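Local coordinates for protein GH127 beta-L-arabinofuranoside (Geobacillus stearothermophilus, PDB 4QK0) that probably hydrolyses beta-L-arabinofuranosidic bonds as a family GH127 glycoside hydrolase, at residues Trp132-Leu135 against Arg136-Glu140; Pro225-Phe228 against Asp229-Lys232; Arg518-Gln521 against Gln522-Val526. All blocks are in the same frame, centred on the assembly; numbering follows the deposited sequence.

Interaction 1: Trp132-Leu135 against Arg136-Glu140; sequences WMNL and RDNHE
A local Asx motif, Asn134 with Asp137 and Asn138, and a return contact of Glu140 to Trp132 shape the loop that leads from helix 122-126 into helix 140-158 of the catalytic domain, whose family has an (alpha/alpha)6 barrel. In the Asx motif the backbone carbonyl Asn134 O accepts from Asn138 N at 2.9 Å, while the side-chain oxygen Asn134 OD1 takes Asp137 N at 2.9 Å from above its carbonyl plane. With CG anti to the backbone N (chi1 -165°), the amide of Asn134 swings over the following backbone, and its other end, ND2, meets Asp137 OD2 at 3.3 Å, the oxygen lying near the amide plane. That same carboxylate is gripped side-on by Arg136, NE to OD1 and NH2 to OD2 (2.8 Å), in a salt bridge; Arg136 NH1 continues to Glu237. An alanine in place of Asp137 would probably leave Arg136 NE and NH2 without this carboxylate and Asn134 ND2 without that acceptor. Farther along, His139 is the N-cap of helix 140-158, and its ND1 donates to Asp137 O at 2.7 Å. Next to it, Glu140, the first residue of the helix, reaches back to Trp132: OE1 receives Trp132 N at 2.9 Å on its syn lone pair and also bonds Tyr118 OH, whereas the indole NE1 goes to Tyr173. Glu140 OE1 also comes within 3.5 Å of Trp132 CE3, the ring and carboxylate planes 34° apart. Inside the turn a water accepts from Glu140 N and donates to both Asn134 O and Glu140 OE2.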
loop_
_atom_site.group_PDB
_atom_site.type_symbol
_atom_site.label_atom_id
_atom_site.label_comp_id
_atom_site.label_asym_id
_atom_site.label_seq_id
_atom_site.Cartn_x
_atom_site.Cartn_y
_atom_site.Cartn_z
ATOM N N TRP A 132 -34.625 -13.209 6.374
ATOM C CA TRP A 132 -34.416 -13.495 4.966
ATOM C C TRP A 132 -34.541 -12.311 4.005
ATOM O O TRP A 132 -34.759 -12.514 2.827
ATOM C CB TRP A 132 -35.396 -14.591 4.502
ATOM C CG TRP A 132 -35.513 -15.863 5.356
ATOM C CD1 TRP A 132 -36.674 -16.471 5.742
ATOM C CD2 TRP A 132 -34.441 -16.690 5.842
ATOM N NE1 TRP A 132 -36.393 -17.646 6.452
ATOM C CE2 TRP A 132 -35.030 -17.802 6.509
ATOM C CE3 TRP A 132 -33.045 -16.609 5.782
ATOM C CZ2 TRP A 132 -34.261 -18.811 7.096
ATOM C CZ3 TRP A 132 -32.276 -17.615 6.379
ATOM C CH2 TRP A 132 -32.889 -18.696 7.043
HETATM N N MSE A 133 -34.403 -11.092 4.473
HETATM C CA MSE A 133 -34.503 -9.930 3.587
HETATM C C MSE A 133 -33.140 -9.346 3.224
HETATM O O MSE A 133 -33.037 -8.489 2.362
HETATM C CB MSE A 133 -35.407 -8.855 4.212
HETATM C CG MSE A 133 -36.859 -9.322 4.408
HETATM SE SE MSE A 133 -37.839 -9.725 2.736
HETATM C CE MSE A 133 -38.167 -11.656 2.802
ATOM N N ASN A 134 -32.073 -9.793 3.886
ATOM C CA ASN A 134 -30.716 -9.349 3.572
ATOM C C ASN A 134 -29.691 -10.451 3.757
ATOM O O ASN A 134 -28.855 -10.462 4.671
ATOM C CB ASN A 134 -30.304 -8.096 4.365
ATOM C CG ASN A 134 -29.051 -7.443 3.776
ATOM O OD1 ASN A 134 -28.301 -8.058 3.004
ATOM N ND2 ASN A 134 -28.828 -6.195 4.136
ATOM N N LEU A 135 -29.743 -11.369 2.805
ATOM C CA LEU A 135 -28.790 -12.480 2.723
ATOM C C LEU A 135 -27.426 -12.007 2.299
ATOM O O LEU A 135 -26.427 -12.652 2.603
ATOM C CB LEU A 135 -29.307 -13.540 1.720
ATOM C CG LEU A 135 -30.345 -14.577 2.231
ATOM C CD1 LEU A 135 -29.696 -15.478 3.248
ATOM C CD2 LEU A 135 -31.572 -13.910 2.844
ATOM N N ARG A 136 -27.371 -10.920 1.553
ATOM C CA ARG A 136 -26.076 -10.392 1.078
ATOM C C ARG A 136 -25.178 -10.037 2.266
ATOM O O ARG A 136 -24.004 -10.342 2.244
ATOM C CB ARG A 136 -26.269 -9.144 0.223
ATOM C CG ARG A 136 -24.996 -8.732 -0.492
ATOM C CD ARG A 136 -25.114 -7.334 -1.095
ATOM N NE ARG A 136 -25.302 -6.359 -0.057
ATOM C CZ ARG A 136 -25.756 -5.125 -0.241
ATOM N NH1 ARG A 136 -26.075 -4.717 -1.453
ATOM N NH2 ARG A 136 -25.928 -4.305 0.819
ATOM N N ASP A 137 -25.765 -9.464 3.315
ATOM C CA ASP A 137 -24.985 -8.940 4.430
ATOM C C ASP A 137 -25.196 -9.603 5.766
ATOM O O ASP A 137 -24.268 -9.612 6.562
ATOM C CB ASP A 137 -25.312 -7.442 4.666
ATOM C CG ASP A 137 -25.057 -6.579 3.433
ATOM O OD1 ASP A 137 -24.193 -6.935 2.597
ATOM O OD2 ASP A 137 -25.743 -5.554 3.313
ATOM N N ASN A 138 -26.393 -10.110 6.065
ATOM C CA ASN A 138 -26.662 -10.462 7.467
ATOM C C ASN A 138 -26.419 -11.919 7.923
ATOM O O ASN A 138 -26.753 -12.252 9.058
ATOM C CB ASN A 138 -28.003 -9.960 7.870
ATOM C CG ASN A 138 -28.069 -8.447 7.870
ATOM O OD1 ASN A 138 -27.077 -7.774 7.684
ATOM N ND2 ASN A 138 -29.237 -7.924 8.074
ATOM N N HIS A 139 -25.761 -12.742 7.105
ATOM C CA HIS A 139 -25.086 -13.972 7.577
ATOM C C HIS A 139 -25.985 -15.061 8.221
ATOM O O HIS A 139 -25.508 -15.908 8.945
ATOM C CB HIS A 139 -24.005 -13.609 8.585
ATOM C CG HIS A 139 -22.800 -12.973 7.993
ATOM N ND1 HIS A 139 -22.846 -11.746 7.366
ATOM C CD2 HIS A 139 -21.495 -13.330 8.036
ATOM C CE1 HIS A 139 -21.616 -11.383 7.032
ATOM N NE2 HIS A 139 -20.789 -12.351 7.389
ATOM N N GLU A 140 -27.280 -15.008 7.956
ATOM C CA GLU A 140 -28.238 -15.959 8.510
ATOM C C GLU A 140 -27.833 -17.386 8.208
ATOM O O GLU A 140 -27.734 -18.238 9.123
ATOM C CB GLU A 140 -29.640 -15.688 7.978
ATOM C CG GLU A 140 -30.366 -14.540 8.645
ATOM C CD GLU A 140 -31.623 -14.120 7.859
ATOM O OE1 GLU A 140 -32.768 -14.296 8.387
ATOM O OE2 GLU A 140 -31.441 -13.599 6.727
HETATM O O HOH W 1 -28.832 -13.100 6.198
HETATM O O HOH W 2 -31.910 -11.259 6.270
HETATM O O HOH W 3 -24.452 -12.489 4.607
#

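Interaction 2: Pro225-Phe228 against Asp229-Lys232; sequences PYYF and DQEK
Tyr227 and Glu231, one helical turn apart, make the main side-chain contact of this short stretch. Glu231 CG sits over one face of the phenol ring, offset toward its rim, in a CH-pi contact 4.3 Å from the centroid; the side chain crosses the ring obliquely, carboxylate and ring planes 50° apart, and brings OE2 to 2.9 Å from Tyr227 OH. A first torsion of 57° sets Glu231 CG between its own backbone N and carbonyl carbon, which turns the acid toward the preceding turn. There a water donates to Glu231 OE1 and to Phe228 O, tying the side chain to the backbone. Two other pairs flank this one. Tyr226 and Asp229 run side by side, with Asp229 OD2 at the ring edge, 3.5 Å from Tyr226 CD2. Gln230 reaches back toward Pro225, which follows a cis peptide bond; NE2 lies 3.5 Å from Pro225 CG, and a water joins Gln230 OE1 to Pro225 O. Outside partners fix the polar ends: Glu231 accepts the backbone N-H groups of Leu135 and Arg136 and forms a salt bridge with Arg235, Asp229 OD1 bonds Tyr247 OH, and Tyr226 OH bonds His253 O. Beneath the side chains, Tyr226 O accepts Gln230 N at 3.1 Å and, weakly, Asp229 N; Tyr227 O takes Glu231 N at 3.0 Å, nearly straight at 166°, and Phe228 O takes Lys232 N. Such a ladder of i to i+4 bonds, opening behind an N-cap residue, here Tyr226, is that of the N-terminal turns of an alpha-helix, in this case helix 227-234 of the catalytic domain.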
loop_
_atom_site.group_PDB
_atom_site.type_symbol
_atom_site.label_atom_id
_atom_site.label_comp_id
_atom_site.label_asym_id
_atom_site.label_seq_id
_atom_site.Cartn_x
_atom_site.Cartn_y
_atom_site.Cartn_z
ATOM N N PRO A 225 -31.277 -13.106 -13.282
ATOM C CA PRO A 225 -30.997 -11.763 -12.721
ATOM C C PRO A 225 -30.476 -11.971 -11.301
ATOM O O PRO A 225 -30.868 -12.931 -10.627
ATOM C CB PRO A 225 -32.366 -11.086 -12.742
ATOM C CG PRO A 225 -33.344 -12.223 -12.629
ATOM C CD PRO A 225 -32.721 -13.419 -13.279
ATOM N N TYR A 226 -29.557 -11.127 -10.870
ATOM C CA TYR A 226 -28.854 -11.330 -9.588
ATOM C C TYR A 226 -29.792 -11.317 -8.406
ATOM O O TYR A 226 -30.500 -10.344 -8.173
ATOM C CB TYR A 226 -27.821 -10.222 -9.405
ATOM C CG TYR A 226 -26.550 -10.314 -10.247
ATOM C CD1 TYR A 226 -25.827 -11.480 -10.320
ATOM C CD2 TYR A 226 -26.053 -9.195 -10.900
ATOM C CE1 TYR A 226 -24.650 -11.542 -11.026
ATOM C CE2 TYR A 226 -24.873 -9.244 -11.613
ATOM C CZ TYR A 226 -24.177 -10.418 -11.675
ATOM O OH TYR A 226 -23.000 -10.526 -12.420
ATOM N N TYR A 227 -29.814 -12.391 -7.648
ATOM C CA TYR A 227 -30.579 -12.404 -6.408
ATOM C C TYR A 227 -30.269 -11.193 -5.525
ATOM O O TYR A 227 -31.182 -10.588 -4.948
ATOM C CB TYR A 227 -30.353 -13.694 -5.623
ATOM C CG TYR A 227 -30.982 -13.614 -4.268
ATOM C CD1 TYR A 227 -32.362 -13.472 -4.126
ATOM C CD2 TYR A 227 -30.218 -13.626 -3.133
ATOM C CE1 TYR A 227 -32.943 -13.335 -2.881
ATOM C CE2 TYR A 227 -30.791 -13.508 -1.895
ATOM C CZ TYR A 227 -32.144 -13.356 -1.765
ATOM O OH TYR A 227 -32.676 -13.264 -0.516
ATOM N N PHE A 228 -28.997 -10.825 -5.395
ATOM C CA PHE A 228 -28.677 -9.726 -4.473
ATOM C C PHE A 228 -29.242 -8.423 -4.952
ATOM O O PHE A 228 -29.532 -7.543 -4.148
ATOM C CB PHE A 228 -27.147 -9.596 -4.232
ATOM C CG PHE A 228 -26.535 -10.750 -3.500
ATOM C CD1 PHE A 228 -27.248 -11.467 -2.512
ATOM C CD2 PHE A 228 -25.246 -11.120 -3.757
ATOM C CE1 PHE A 228 -26.688 -12.515 -1.813
ATOM C CE2 PHE A 228 -24.669 -12.180 -3.054
ATOM C CZ PHE A 228 -25.391 -12.874 -2.094
ATOM N N ASP A 229 -29.362 -8.256 -6.268
ATOM C CA ASP A 229 -30.029 -7.039 -6.794
ATOM C C ASP A 229 -31.512 -7.058 -6.489
ATOM O O ASP A 229 -32.088 -6.037 -6.163
ATOM C CB ASP A 229 -29.807 -6.880 -8.312
ATOM C CG ASP A 229 -28.428 -6.357 -8.659
ATOM O OD1 ASP A 229 -27.726 -5.814 -7.771
ATOM O OD2 ASP A 229 -28.012 -6.534 -9.824
ATOM N N GLN A 230 -32.129 -8.230 -6.581
ATOM C CA GLN A 230 -33.566 -8.344 -6.302
ATOM C C GLN A 230 -33.848 -8.007 -4.862
ATOM O O GLN A 230 -34.746 -7.230 -4.598
ATOM C CB GLN A 230 -34.102 -9.744 -6.650
ATOM C CG GLN A 230 -33.965 -10.115 -8.133
ATOM C CD GLN A 230 -34.290 -11.575 -8.443
ATOM O OE1 GLN A 230 -33.932 -12.500 -7.707
ATOM N NE2 GLN A 230 -34.952 -11.782 -9.567
ATOM N N GLU A 231 -33.108 -8.582 -3.912
ATOM C CA GLU A 231 -33.419 -8.273 -2.495
ATOM C C GLU A 231 -33.076 -6.842 -2.118
ATOM O O GLU A 231 -33.769 -6.214 -1.304
ATOM C CB GLU A 231 -32.786 -9.277 -1.503
ATOM C CG GLU A 231 -31.286 -9.444 -1.578
ATOM C CD GLU A 231 -30.671 -9.972 -0.286
ATOM O OE1 GLU A 231 -29.556 -9.519 0.053
ATOM O OE2 GLU A 231 -31.284 -10.852 0.390
ATOM N N LYS A 232 -32.022 -6.335 -2.728
ATOM C CA LYS A 232 -31.603 -4.935 -2.555
ATOM C C LYS A 232 -32.710 -3.974 -2.968
ATOM O O LYS A 232 -33.094 -3.089 -2.227
ATOM C CB LYS A 232 -30.347 -4.708 -3.398
ATOM C CG LYS A 232 -29.954 -3.286 -3.681
ATOM C CD LYS A 232 -28.477 -3.155 -4.114
ATOM C CE LYS A 232 -28.297 -2.760 -5.560
ATOM N NZ LYS A 232 -27.089 -1.896 -5.711
HETATM O O HOH W 4 -32.477 -14.671 -8.713
HETATM O O HOH W 5 -28.682 -7.457 -1.421
#

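Interaction 3: Arg518-Gln521 against Gln522-Val526; sequences RVWQ and QGDEV
Asp524 OD2 is gripped from opposite faces of its carboxylate plane by two donors: Arg518 NH1 at 2.6 Å, in a salt bridge, and the backbone Gln521 N at 2.8 Å, whose N-H points almost straight at the oxygen (176°). The arginine presents the edge of its guanidinium, with OD2 exactly in that group's plane, but only NH1 bonds the carboxylate directly, and the two planes are turned 60° apart. Its second nitrogen, Arg518 NH2, works through a water at 2.9 Å that donates to Asp524 OD1, and OD1 is also bonded by Asn499 ND2. With two donors on OD2, one of them cationic, the buried acid probably stays ionised. These bonds close a type II beta turn from Gln521 to Asp524, in which Asp524 N returns to Gln521 O at 3.0 Å and Gly523 takes the positive phi (80°) of the third position. The turn carries the chain of the middle domain from strand 519-520 in one sheet to strand 524-529 in another, so the flanking strands are not partners in a hairpin: Trp520 pairs with Gly479, and Asp524 with Val473. Between the sheets lies the indole of Trp520, its NE1 bonded to Phe481 O and its ring stacked on Phe481. One face also receives Arg518 CG, 3.5 Å above the plane. At the ring's edge, near its plane, Val526 CG2 packs against Trp520 CZ3 at 3.7 Å, the valine crossing the indole at about a right angle.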
loop_
_atom_site.group_PDB
_atom_site.type_symbol
_atom_site.label_atom_id
_atom_site.label_comp_id
_atom_site.label_asym_id
_atom_site.label_seq_id
_atom_site.Cartn_x
_atom_site.Cartn_y
_atom_site.Cartn_z
ATOM N N ARG A 518 0.978 -55.153 -0.199
ATOM C CA ARG A 518 1.653 -56.375 0.198
ATOM C C ARG A 518 0.811 -57.015 1.310
ATOM O O ARG A 518 -0.192 -56.424 1.790
ATOM C CB ARG A 518 3.062 -56.079 0.751
ATOM C CG ARG A 518 3.092 -55.246 2.044
ATOM C CD ARG A 518 4.495 -54.787 2.403
ATOM N NE ARG A 518 5.344 -55.919 2.799
ATOM C CZ ARG A 518 5.363 -56.479 4.010
ATOM N NH1 ARG A 518 4.572 -56.036 4.974
ATOM N NH2 ARG A 518 6.179 -57.482 4.261
ATOM N N VAL A 519 1.204 -58.222 1.701
ATOM C CA VAL A 519 0.617 -58.868 2.849
ATOM C C VAL A 519 1.314 -58.324 4.084
ATOM O O VAL A 519 2.506 -58.512 4.222
ATOM C CB VAL A 519 0.824 -60.419 2.826
ATOM C CG1 VAL A 519 0.354 -61.033 4.131
ATOM C CG2 VAL A 519 0.131 -61.052 1.639
ATOM N N TRP A 520 0.550 -57.723 4.980
ATOM C CA TRP A 520 1.078 -57.155 6.205
ATOM C C TRP A 520 0.890 -58.135 7.360
ATOM O O TRP A 520 -0.159 -58.727 7.490
ATOM C CB TRP A 520 0.334 -55.856 6.550
ATOM C CG TRP A 520 0.497 -54.800 5.487
ATOM C CD1 TRP A 520 -0.303 -54.586 4.435
ATOM C CD2 TRP A 520 1.586 -53.863 5.353
ATOM N NE1 TRP A 520 0.198 -53.581 3.631
ATOM C CE2 TRP A 520 1.355 -53.117 4.183
ATOM C CE3 TRP A 520 2.712 -53.578 6.124
ATOM C CZ2 TRP A 520 2.192 -52.089 3.774
ATOM C CZ3 TRP A 520 3.551 -52.568 5.702
ATOM C CH2 TRP A 520 3.284 -51.844 4.529
ATOM N N GLN A 521 1.922 -58.284 8.177
ATOM C CA GLN A 521 1.953 -59.160 9.350
ATOM C C GLN A 521 2.151 -58.270 10.557
ATOM O O GLN A 521 2.783 -57.201 10.479
ATOM C CB GLN A 521 3.194 -60.084 9.320
ATOM C CG GLN A 521 3.379 -61.045 8.128
ATOM C CD GLN A 521 2.643 -62.382 8.238
ATOM O OE1 GLN A 521 2.383 -63.050 7.228
ATOM N NE2 GLN A 521 2.293 -62.784 9.455
ATOM N N GLN A 522 1.673 -58.743 11.689
ATOM C CA GLN A 522 1.902 -58.136 13.004
ATOM C C GLN A 522 3.344 -57.654 13.224
ATOM O O GLN A 522 4.278 -58.418 13.086
ATOM C CB GLN A 522 1.561 -59.189 14.065
ATOM C CG GLN A 522 1.660 -58.742 15.513
ATOM C CD GLN A 522 0.502 -57.859 15.899
ATOM O OE1 GLN A 522 0.684 -56.745 16.386
ATOM N NE2 GLN A 522 -0.714 -58.368 15.702
ATOM N N GLY A 523 3.520 -56.387 13.591
ATOM C CA GLY A 523 4.857 -55.864 13.877
ATOM C C GLY A 523 5.675 -55.490 12.648
ATOM O O GLY A 523 6.848 -55.193 12.755
ATOM N N ASP A 524 5.061 -55.464 11.477
ATOM C CA ASP A 524 5.745 -54.968 10.301
ATOM C C ASP A 524 6.134 -53.503 10.535
ATOM O O ASP A 524 5.368 -52.707 11.098
ATOM C CB ASP A 524 4.891 -55.121 9.042
ATOM C CG ASP A 524 5.027 -56.500 8.399
ATOM O OD1 ASP A 524 5.934 -57.276 8.772
ATOM O OD2 ASP A 524 4.241 -56.815 7.478
ATOM N N GLU A 525 7.331 -53.166 10.102
ATOM C CA GLU A 525 7.883 -51.828 10.291
ATOM C C GLU A 525 8.322 -51.181 8.970
ATOM O O GLU A 525 9.083 -51.758 8.191
ATOM C CB GLU A 525 9.051 -51.886 11.233
ATOM C CG GLU A 525 9.394 -50.514 11.755
ATOM C CD GLU A 525 10.585 -50.546 12.698
ATOM O OE1 GLU A 525 10.400 -50.984 13.838
ATOM O OE2 GLU A 525 11.694 -50.123 12.298
ATOM N N VAL A 526 7.767 -50.009 8.703
ATOM C CA VAL A 526 8.136 -49.199 7.551
ATOM C C VAL A 526 8.909 -48.007 8.086
ATOM O O VAL A 526 8.415 -47.306 8.962
ATOM C CB VAL A 526 6.903 -48.683 6.806
ATOM C CG1 VAL A 526 7.307 -47.858 5.583
ATOM C CG2 VAL A 526 6.005 -49.829 6.377
HETATM O O HOH W 6 5.730 -59.085 6.688
#

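The three contacts follow one another along the chain without overlap. Interactions 1 and 2 both belong to the catalytic domain, with centres about 12 Å apart, and they touch: helix 227-234 presents the carboxylate of Glu231 to the loop before helix 140-158, so two pieces nearly a hundred residues apart in sequence are joined directly. Interaction 3 lies in the middle domain, on the opposite side of the chain's centre, its centre about 55 Å from that of interaction 1 and about 60 Å from that of interaction 2. It shares no sheet or helix with them. The first two thus join a loop and a short helix within the helical catalytic domain, while the third is the beta turn by which the chain passes from one sheet to another.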